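Local structure of EreC (Klebsiella pneumoniae, 6XCQ) at residues L39-L53 with L77-R89. The protein probably hydrolyses the macrolactone ester of erythromycin and related macrolides, so conferring resistance to these antibiotics. The protein carries 1 engineered substitution. Sequence-based numbering, arbitrary orientation.
Sequences LLQPQKLDFNEFEIL and LARASLIRYLVER
Arg84 NH1 donates a hydrogen bond to Pro42 O at 2.8 Å, almost head-on to the carbonyl and close to the guanidinium plane. NH1 also donates to a water that bonds to Leu45 O, tying down two loop carbonyls. The bend at chi3 (72°) turns the guanidinium toward Glu88, one turn further on, in a side-on salt bridge: NE donates to OE2 (2.9 Å) and NH2 to OE1; Tyr142 OH also bonds OE2. One turn before Arg84, Ser81 OG donates to Leu39 O at 2.6 Å from above the carbonyl plane, while the Pro42 ring packs against this hydroxyl and Ala80 CB.

Phe47 packs next along the helix, its edge against Tyr85. Its rim meets the flat of the Arg84 guanidinium, the planes 88° apart, whereas the Arg89 guanidinium stacks nearly flat on one face, displaced toward CB and CG, centres 4.5 Å apart, planes at 24°. Leu45 CD2 approaches the opposite face near its rim. Phe50 CB sits over the Tyr85 ring, a CH-pi contact 4.0 Å from its centroid, and Leu82 CD2 touches both Phe50 CD1 and Leu53 CD1. Tyr85 OH bonds to Thr54 and His90. The contact exemplifies a connection of loop and 3-10 turn laid over the helix of a beta-alpha-beta crossover (strands 62-65 and 94-97): residues 39-53 follow edge strand 33-36, and Leu39 and Leu53 touch strands 392-396 and 423-427.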
ATOM      1  N   LEU A  39       9.739 -18.323 -10.347  1.00 13.92           N
ATOM      2  CA  LEU A  39       9.092 -17.192  -9.676  1.00 13.22           C
ATOM      3  C   LEU A  39       9.416 -15.866 -10.356  1.00 20.51           C
ATOM      4  O   LEU A  39       8.550 -14.990 -10.466  1.00 19.82           O
ATOM      5  CB  LEU A  39       9.507 -17.133  -8.209  1.00 19.45           C
ATOM      6  CG  LEU A  39       8.981 -15.933  -7.405  1.00 16.23           C
ATOM      7  CD1 LEU A  39       7.501 -16.086  -7.098  1.00 14.40           C
ATOM      8  CD2 LEU A  39       9.772 -15.743  -6.116  1.00 15.19           C
ATOM      9  N   LEU A  40      10.649 -15.697 -10.830  1.00 16.26           N
ATOM     10  CA  LEU A  40      11.036 -14.428 -11.426  1.00 20.91           C
ATOM     11  C   LEU A  40      10.786 -14.391 -12.926  1.00 23.10           C
ATOM     12  O   LEU A  40      11.273 -13.483 -13.605  1.00 19.78           O
ATOM     13  CB  LEU A  40      12.503 -14.129 -11.116  1.00 14.39           C
ATOM     14  CG  LEU A  40      12.819 -14.120  -9.616  1.00 19.58           C
ATOM     15  CD1 LEU A  40      14.312 -13.968  -9.385  1.00 18.35           C
ATOM     16  CD2 LEU A  40      12.027 -13.040  -8.866  1.00 17.34           C
ATOM     17  N   GLN A  41      10.023 -15.342 -13.455  1.00 20.54           N
ATOM     18  CA  GLN A  41       9.717 -15.405 -14.882  1.00 22.43           C
ATOM     19  C   GLN A  41       8.212 -15.545 -15.057  1.00 20.50           C
ATOM     20  O   GLN A  41       7.706 -16.636 -15.355  1.00 19.50           O
ATOM     21  CB  GLN A  41      10.500 -16.542 -15.546  1.00 23.83           C
ATOM     22  CG  GLN A  41      11.998 -16.427 -15.248  1.00 25.77           C
ATOM     23  CD  GLN A  41      12.838 -17.388 -16.050  1.00 40.82           C
ATOM     24  OE1 GLN A  41      12.506 -17.705 -17.189  1.00 31.73           O
ATOM     25  NE2 GLN A  41      13.937 -17.859 -15.459  1.00 36.66           N
ATOM     26  N   PRO A  42       7.465 -14.445 -14.896  1.00 21.08           N
ATOM     27  CA  PRO A  42       5.997 -14.530 -14.937  1.00 16.72           C
ATOM     28  C   PRO A  42       5.436 -15.125 -16.218  1.00 26.72           C
ATOM     29  O   PRO A  42       4.348 -15.711 -16.190  1.00 29.23           O
ATOM     30  CB  PRO A  42       5.559 -13.065 -14.777  1.00 17.11           C
ATOM     31  CG  PRO A  42       6.729 -12.356 -14.188  1.00 21.96           C
ATOM     32  CD  PRO A  42       7.940 -13.066 -14.689  1.00 21.47           C
ATOM     33  N   GLN A  43       6.134 -14.971 -17.342  1.00 21.22           N
ATOM     34  CA  GLN A  43       5.680 -15.516 -18.612  1.00 24.74           C
ATOM     35  C   GLN A  43       5.880 -17.021 -18.728  1.00 32.75           C
ATOM     36  O   GLN A  43       5.195 -17.654 -19.537  1.00 34.83           O
ATOM     37  CB  GLN A  43       6.399 -14.816 -19.761  1.00 25.31           C
ATOM     38  CG  GLN A  43       5.686 -13.567 -20.233  1.00 35.91           C
ATOM     39  CD  GLN A  43       5.473 -12.557 -19.115  1.00 33.86           C
ATOM     40  OE1 GLN A  43       4.341 -12.327 -18.672  1.00 47.78           O
ATOM     41  NE2 GLN A  43       6.559 -11.936 -18.666  1.00 39.33           N
ATOM     42  N   LYS A  44       6.793 -17.600 -17.946  1.00 22.00           N
ATOM     43  CA  LYS A  44       7.082 -19.033 -17.993  1.00 27.54           C
ATOM     44  C   LYS A  44       6.786 -19.699 -16.655  1.00 22.40           C
ATOM     45  O   LYS A  44       7.599 -20.484 -16.167  1.00 24.42           O
ATOM     46  CB  LYS A  44       8.552 -19.294 -18.350  1.00 24.65           C
ATOM     47  CG  LYS A  44       9.081 -18.590 -19.592  1.00 40.03           C
ATOM     48  CD  LYS A  44       9.436 -19.599 -20.678  1.00 51.35           C
ATOM     49  N   LEU A  45       5.632 -19.418 -16.058  1.00 22.61           N
ATOM     50  CA  LEU A  45       5.370 -19.854 -14.693  1.00 29.76           C
ATOM     51  C   LEU A  45       5.038 -21.343 -14.633  1.00 26.87           C
ATOM     52  O   LEU A  45       4.237 -21.843 -15.425  1.00 25.91           O
ATOM     53  CB  LEU A  45       4.218 -19.047 -14.096  1.00 23.46           C
ATOM     54  CG  LEU A  45       4.281 -18.938 -12.577  1.00 28.82           C
ATOM     55  CD1 LEU A  45       5.508 -18.144 -12.201  1.00 26.83           C
ATOM     56  CD2 LEU A  45       3.038 -18.276 -12.035  1.00 33.10           C
ATOM     57  N   ASP A  46       5.634 -22.048 -13.666  1.00 22.52           N
ATOM     58  CA  ASP A  46       5.287 -23.441 -13.382  1.00 15.49           C
ATOM     59  C   ASP A  46       4.413 -23.443 -12.136  1.00 18.69           C
ATOM     60  O   ASP A  46       4.921 -23.370 -11.014  1.00 21.23           O
ATOM     61  CB  ASP A  46       6.536 -24.302 -13.191  1.00 25.52           C
ATOM     62  CG  ASP A  46       6.214 -25.737 -12.761  1.00 25.92           C
ATOM     63  OD1 ASP A  46       5.016 -26.099 -12.636  1.00 26.20           O
ATOM     64  OD2 ASP A  46       7.174 -26.509 -12.535  1.00 29.26           O
ATOM     65  N   PHE A  47       3.097 -23.589 -12.330  1.00 21.61           N
ATOM     66  CA  PHE A  47       2.171 -23.448 -11.213  1.00 23.76           C
ATOM     67  C   PHE A  47       2.348 -24.540 -10.164  1.00 25.03           C
ATOM     68  O   PHE A  47       1.870 -24.370  -9.039  1.00 20.34           O
ATOM     69  CB  PHE A  47       0.719 -23.415 -11.719  1.00 22.78           C
ATOM     70  CG  PHE A  47       0.325 -22.095 -12.349  1.00 33.66           C
ATOM     71  CD1 PHE A  47       0.536 -21.862 -13.697  1.00 35.28           C
ATOM     72  CD2 PHE A  47      -0.238 -21.087 -11.591  1.00 37.13           C
ATOM     73  CE1 PHE A  47       0.192 -20.644 -14.272  1.00 47.85           C
ATOM     74  CE2 PHE A  47      -0.594 -19.871 -12.165  1.00 41.63           C
ATOM     75  CZ  PHE A  47      -0.378 -19.648 -13.502  1.00 33.33           C
ATOM     76  N   ASN A  48       3.043 -25.641 -10.480  1.00 24.54           N
ATOM     77  CA  ASN A  48       3.281 -26.653  -9.453  1.00 26.36           C
ATOM     78  C   ASN A  48       4.113 -26.101  -8.314  1.00 22.06           C
ATOM     79  O   ASN A  48       3.991 -26.572  -7.178  1.00 21.64           O
ATOM     80  CB  ASN A  48       3.984 -27.883 -10.036  1.00 21.17           C
ATOM     81  CG  ASN A  48       3.175 -28.541 -11.114  1.00 31.04           C
ATOM     82  OD1 ASN A  48       2.172 -29.182 -10.833  1.00 29.11           O
ATOM     83  ND2 ASN A  48       3.587 -28.358 -12.365  1.00 25.00           N
ATOM     84  N   GLU A  49       4.976 -25.117  -8.599  1.00 18.07           N
ATOM     85  CA  GLU A  49       5.861 -24.585  -7.564  1.00 20.07           C
ATOM     86  C   GLU A  49       5.103 -23.794  -6.498  1.00 19.98           C
ATOM     87  O   GLU A  49       5.642 -23.573  -5.412  1.00 25.82           O
ATOM     88  CB  GLU A  49       6.948 -23.715  -8.204  1.00 18.38           C
ATOM     89  CG  GLU A  49       7.761 -24.444  -9.256  1.00 18.87           C
ATOM     90  CD  GLU A  49       8.915 -23.611  -9.813  1.00 26.00           C
ATOM     91  OE1 GLU A  49       8.769 -22.386 -10.003  1.00 22.17           O
ATOM     92  OE2 GLU A  49       9.989 -24.188 -10.044  1.00 27.98           O
ATOM     93  N   PHE A  50       3.868 -23.381  -6.772  1.00 19.35           N
ATOM     94  CA  PHE A  50       3.084 -22.600  -5.820  1.00 27.42           C
ATOM     95  C   PHE A  50       1.994 -23.418  -5.137  1.00 23.21           C
ATOM     96  O   PHE A  50       1.197 -22.860  -4.375  1.00 23.90           O
ATOM     97  CB  PHE A  50       2.512 -21.366  -6.532  1.00 28.18           C
ATOM     98  CG  PHE A  50       3.572 -20.590  -7.266  1.00 32.77           C
ATOM     99  CD1 PHE A  50       4.393 -19.710  -6.583  1.00 35.45           C
ATOM    100  CD2 PHE A  50       3.813 -20.813  -8.615  1.00 38.90           C
ATOM    101  CE1 PHE A  50       5.414 -19.038  -7.235  1.00 35.94           C
ATOM    102  CE2 PHE A  50       4.827 -20.140  -9.279  1.00 35.83           C
ATOM    103  CZ  PHE A  50       5.635 -19.252  -8.585  1.00 35.78           C
ATOM    104  N   GLU A  51       1.967 -24.739  -5.354  1.00 26.25           N
ATOM    105  CA  GLU A  51       0.922 -25.569  -4.752  1.00 29.19           C
ATOM    106  C   GLU A  51       0.978 -25.515  -3.238  1.00 24.35           C
ATOM    107  O   GLU A  51      -0.039 -25.733  -2.572  1.00 21.93           O
ATOM    108  CB  GLU A  51       1.043 -27.022  -5.225  1.00 23.96           C
ATOM    109  N   ILE A  52       2.157 -25.226  -2.681  1.00 19.32           N
ATOM    110  CA  ILE A  52       2.322 -25.106  -1.238  1.00 25.70           C
ATOM    111  C   ILE A  52       1.415 -24.028  -0.647  1.00 27.68           C
ATOM    112  O   ILE A  52       1.072 -24.087   0.538  1.00 24.58           O
ATOM    113  CB  ILE A  52       3.819 -24.849  -0.941  1.00 34.85           C
ATOM    114  CG1 ILE A  52       4.110 -24.714   0.542  1.00 38.13           C
ATOM    115  CG2 ILE A  52       4.306 -23.612  -1.659  1.00 30.18           C
ATOM    116  CD1 ILE A  52       5.566 -24.352   0.796  1.00 25.90           C
ATOM    117  N   LEU A  53       0.999 -23.050  -1.453  1.00 28.69           N
ATOM    118  CA  LEU A  53       0.152 -21.960  -0.982  1.00 12.26           C
ATOM    119  C   LEU A  53      -1.333 -22.266  -1.085  1.00 20.68           C
ATOM    120  O   LEU A  53      -2.142 -21.506  -0.536  1.00 25.19           O
ATOM    121  CB  LEU A  53       0.426 -20.683  -1.786  1.00 22.32           C
ATOM    122  CG  LEU A  53       1.853 -20.155  -1.903  1.00 25.47           C
ATOM    123  CD1 LEU A  53       1.917 -18.977  -2.877  1.00 28.33           C
ATOM    124  CD2 LEU A  53       2.383 -19.755  -0.545  1.00 32.95           C
ATOM    125  N   LEU A  77       8.898  -8.572 -10.146  1.00 16.01           N
ATOM    126  CA  LEU A  77       8.779  -9.826 -10.880  1.00 17.53           C
ATOM    127  C   LEU A  77       7.997 -10.866 -10.084  1.00 16.04           C
ATOM    128  O   LEU A  77       7.079 -11.506 -10.616  1.00 18.29           O
ATOM    129  CB  LEU A  77      10.170 -10.360 -11.236  1.00 14.86           C
ATOM    130  CG  LEU A  77      10.797  -9.709 -12.464  1.00 17.68           C
ATOM    131  CD1 LEU A  77      12.259 -10.143 -12.622  1.00 15.35           C
ATOM    132  CD2 LEU A  77       9.984 -10.033 -13.725  1.00 22.22           C
ATOM    133  N   ALA A  78       8.362 -11.062  -8.811  1.00 11.51           N
ATOM    134  CA  ALA A  78       7.672 -12.058  -7.994  1.00 18.15           C
ATOM    135  C   ALA A  78       6.214 -11.683  -7.785  1.00 14.91           C
ATOM    136  O   ALA A  78       5.349 -12.561  -7.730  1.00 14.97           O
ATOM    137  CB  ALA A  78       8.366 -12.232  -6.639  1.00 18.05           C
ATOM    138  N   ARG A  79       5.921 -10.387  -7.648  1.00 11.33           N
ATOM    139  CA  ARG A  79       4.527  -9.971  -7.498  1.00 17.03           C
ATOM    140  C   ARG A  79       3.717 -10.323  -8.736  1.00 16.31           C
ATOM    141  O   ARG A  79       2.597 -10.829  -8.626  1.00 16.10           O
ATOM    142  CB  ARG A  79       4.438  -8.472  -7.225  1.00 14.89           C
ATOM    143  CG  ARG A  79       4.765  -8.103  -5.807  1.00 15.01           C
ATOM    144  CD  ARG A  79       4.722  -6.612  -5.611  1.00 17.01           C
ATOM    145  NE  ARG A  79       4.540  -6.305  -4.201  1.00 18.70           N
ATOM    146  CZ  ARG A  79       4.475  -5.078  -3.703  1.00 21.85           C
ATOM    147  NH1 ARG A  79       4.587  -4.028  -4.508  1.00 14.57           N
ATOM    148  NH2 ARG A  79       4.299  -4.908  -2.398  1.00 12.58           N
ATOM    149  N   ALA A  80       4.271 -10.068  -9.924  1.00 15.58           N
ATOM    150  CA  ALA A  80       3.551 -10.401 -11.147  1.00 18.87           C
ATOM    151  C   ALA A  80       3.271 -11.895 -11.222  1.00 18.35           C
ATOM    152  O   ALA A  80       2.166 -12.310 -11.599  1.00 17.75           O
ATOM    153  CB  ALA A  80       4.340  -9.935 -12.368  1.00 12.89           C
ATOM    154  N   SER A  81       4.252 -12.721 -10.848  1.00 11.96           N
ATOM    155  CA  SER A  81       4.027 -14.166 -10.876  1.00 19.09           C
ATOM    156  C   SER A  81       2.926 -14.578  -9.902  1.00 18.17           C
ATOM    157  O   SER A  81       2.070 -15.403 -10.229  1.00 17.39           O
ATOM    158  CB  SER A  81       5.327 -14.907 -10.554  1.00 14.55           C
ATOM    159  OG  SER A  81       6.232 -14.795 -11.645  1.00 23.04           O
ATOM    160  N   LEU A  82       2.948 -14.037  -8.687  1.00 18.11           N
ATOM    161  CA  LEU A  82       1.955 -14.453  -7.712  1.00 17.26           C
ATOM    162  C   LEU A  82       0.581 -13.867  -8.032  1.00 15.45           C
ATOM    163  O   LEU A  82      -0.437 -14.458  -7.671  1.00 14.18           O
ATOM    164  CB  LEU A  82       2.417 -14.065  -6.315  1.00 11.83           C
ATOM    165  CG  LEU A  82       3.460 -15.064  -5.807  1.00 25.97           C
ATOM    166  CD1 LEU A  82       4.217 -14.540  -4.606  1.00 26.49           C
ATOM    167  CD2 LEU A  82       2.764 -16.373  -5.475  1.00 28.07           C
ATOM    168  N   ILE A  83       0.530 -12.725  -8.715  1.00 12.55           N
ATOM    169  CA  ILE A  83      -0.746 -12.235  -9.239  1.00 17.86           C
ATOM    170  C   ILE A  83      -1.315 -13.244 -10.235  1.00 20.77           C
ATOM    171  O   ILE A  83      -2.483 -13.638 -10.146  1.00 17.39           O
ATOM    172  CB  ILE A  83      -0.565 -10.836  -9.865  1.00 16.92           C
ATOM    173  CG1 ILE A  83      -0.322  -9.799  -8.769  1.00 19.03           C
ATOM    174  CG2 ILE A  83      -1.785 -10.425 -10.681  1.00 15.38           C
ATOM    175  CD1 ILE A  83       0.265  -8.476  -9.276  1.00 14.13           C
ATOM    176  N   ARG A  84      -0.474 -13.732 -11.158  1.00 20.02           N
ATOM    177  CA  ARG A  84      -0.913 -14.772 -12.091  1.00 25.19           C
ATOM    178  C   ARG A  84      -1.499 -15.972 -11.354  1.00 31.53           C
ATOM    179  O   ARG A  84      -2.574 -16.468 -11.705  1.00 22.66           O
ATOM    180  CB  ARG A  84       0.253 -15.220 -12.977  1.00 23.73           C
ATOM    181  CG  ARG A  84       0.455 -14.374 -14.220  1.00 28.09           C
ATOM    182  CD  ARG A  84       1.240 -15.145 -15.263  1.00 22.94           C
ATOM    183  NE  ARG A  84       0.415 -16.200 -15.839  1.00 24.86           N
ATOM    184  CZ  ARG A  84       0.887 -17.247 -16.501  1.00 27.63           C
ATOM    185  NH1 ARG A  84       2.198 -17.395 -16.673  1.00 20.90           N
ATOM    186  NH2 ARG A  84       0.042 -18.152 -16.984  1.00 23.11           N
ATOM    187  N   TYR A  85      -0.806 -16.450 -10.318  1.00 21.36           N
ATOM    188  CA  TYR A  85      -1.297 -17.603  -9.569  1.00 21.12           C
ATOM    189  C   TYR A  85      -2.637 -17.314  -8.896  1.00 22.98           C
ATOM    190  O   TYR A  85      -3.562 -18.134  -8.946  1.00 24.34           O
ATOM    191  CB  TYR A  85      -0.253 -18.018  -8.535  1.00 27.57           C
ATOM    192  CG  TYR A  85      -0.775 -18.966  -7.489  1.00 24.90           C
ATOM    193  CD1 TYR A  85      -1.031 -20.296  -7.795  1.00 27.14           C
ATOM    194  CD2 TYR A  85      -0.994 -18.535  -6.191  1.00 29.16           C
ATOM    195  CE1 TYR A  85      -1.491 -21.173  -6.830  1.00 25.96           C
ATOM    196  CE2 TYR A  85      -1.457 -19.395  -5.224  1.00 32.49           C
ATOM    197  CZ  TYR A  85      -1.702 -20.714  -5.547  1.00 33.72           C
ATOM    198  OH  TYR A  85      -2.160 -21.565  -4.569  1.00 35.27           O
ATOM    199  N   LEU A  86      -2.756 -16.161  -8.239  1.00 20.43           N
ATOM    200  CA  LEU A  86      -3.985 -15.859  -7.510  1.00 18.89           C
ATOM    201  C   LEU A  86      -5.139 -15.600  -8.469  1.00 19.28           C
ATOM    202  O   LEU A  86      -6.278 -16.017  -8.214  1.00 21.01           O
ATOM    203  CB  LEU A  86      -3.769 -14.657  -6.592  1.00 18.46           C
ATOM    204  CG  LEU A  86      -2.817 -14.899  -5.422  1.00 22.21           C
ATOM    205  CD1 LEU A  86      -2.432 -13.579  -4.731  1.00 15.84           C
ATOM    206  CD2 LEU A  86      -3.453 -15.879  -4.465  1.00 18.79           C
ATOM    207  N   VAL A  87      -4.861 -14.931  -9.585  1.00 16.13           N
ATOM    208  CA  VAL A  87      -5.911 -14.642 -10.554  1.00 20.87           C
ATOM    209  C   VAL A  87      -6.324 -15.914 -11.282  1.00 26.71           C
ATOM    210  O   VAL A  87      -7.507 -16.274 -11.316  1.00 28.38           O
ATOM    211  CB  VAL A  87      -5.455 -13.552 -11.538  1.00 22.61           C
ATOM    212  CG1 VAL A  87      -6.392 -13.511 -12.751  1.00 26.64           C
ATOM    213  CG2 VAL A  87      -5.429 -12.213 -10.842  1.00 21.81           C
ATOM    214  N   GLU A  88      -5.355 -16.630 -11.845  1.00 21.25           N
ATOM    215  CA  GLU A  88      -5.701 -17.728 -12.739  1.00 22.56           C
ATOM    216  C   GLU A  88      -6.074 -19.005 -12.012  1.00 20.86           C
ATOM    217  O   GLU A  88      -6.773 -19.845 -12.591  1.00 28.33           O
ATOM    218  CB  GLU A  88      -4.560 -18.005 -13.705  1.00 24.33           C
ATOM    219  CG  GLU A  88      -4.271 -16.839 -14.589  1.00 27.25           C
ATOM    220  CD  GLU A  88      -3.103 -17.119 -15.486  1.00 29.49           C
ATOM    221  OE1 GLU A  88      -2.761 -18.308 -15.616  1.00 29.74           O
ATOM    222  OE2 GLU A  88      -2.521 -16.163 -16.032  1.00 29.88           O
ATOM    223  N   ARG A  89      -5.654 -19.177 -10.762  1.00 21.79           N
ATOM    224  CA  ARG A  89      -5.947 -20.422 -10.072  1.00 25.67           C
ATOM    225  C   ARG A  89      -6.883 -20.266  -8.891  1.00 34.22           C
ATOM    226  O   ARG A  89      -7.465 -21.265  -8.460  1.00 26.59           O
ATOM    227  CB  ARG A  89      -4.651 -21.098  -9.604  1.00 28.41           C
ATOM    228  CG  ARG A  89      -3.816 -21.601 -10.762  1.00 34.24           C
ATOM    229  CD  ARG A  89      -4.523 -22.740 -11.509  1.00 43.31           C
ATOM    230  NE  ARG A  89      -3.644 -23.367 -12.496  1.00 50.76           N
ATOM    231  CZ  ARG A  89      -2.751 -24.311 -12.212  1.00 49.21           C
ATOM    232  NH1 ARG A  89      -2.626 -24.762 -10.968  1.00 56.93           N
ATOM    233  NH2 ARG A  89      -1.991 -24.812 -13.177  1.00 56.01           N
TER
HETATM  234  O   HOH W   1       2.960 -20.157 -17.456  1.00 30.43           O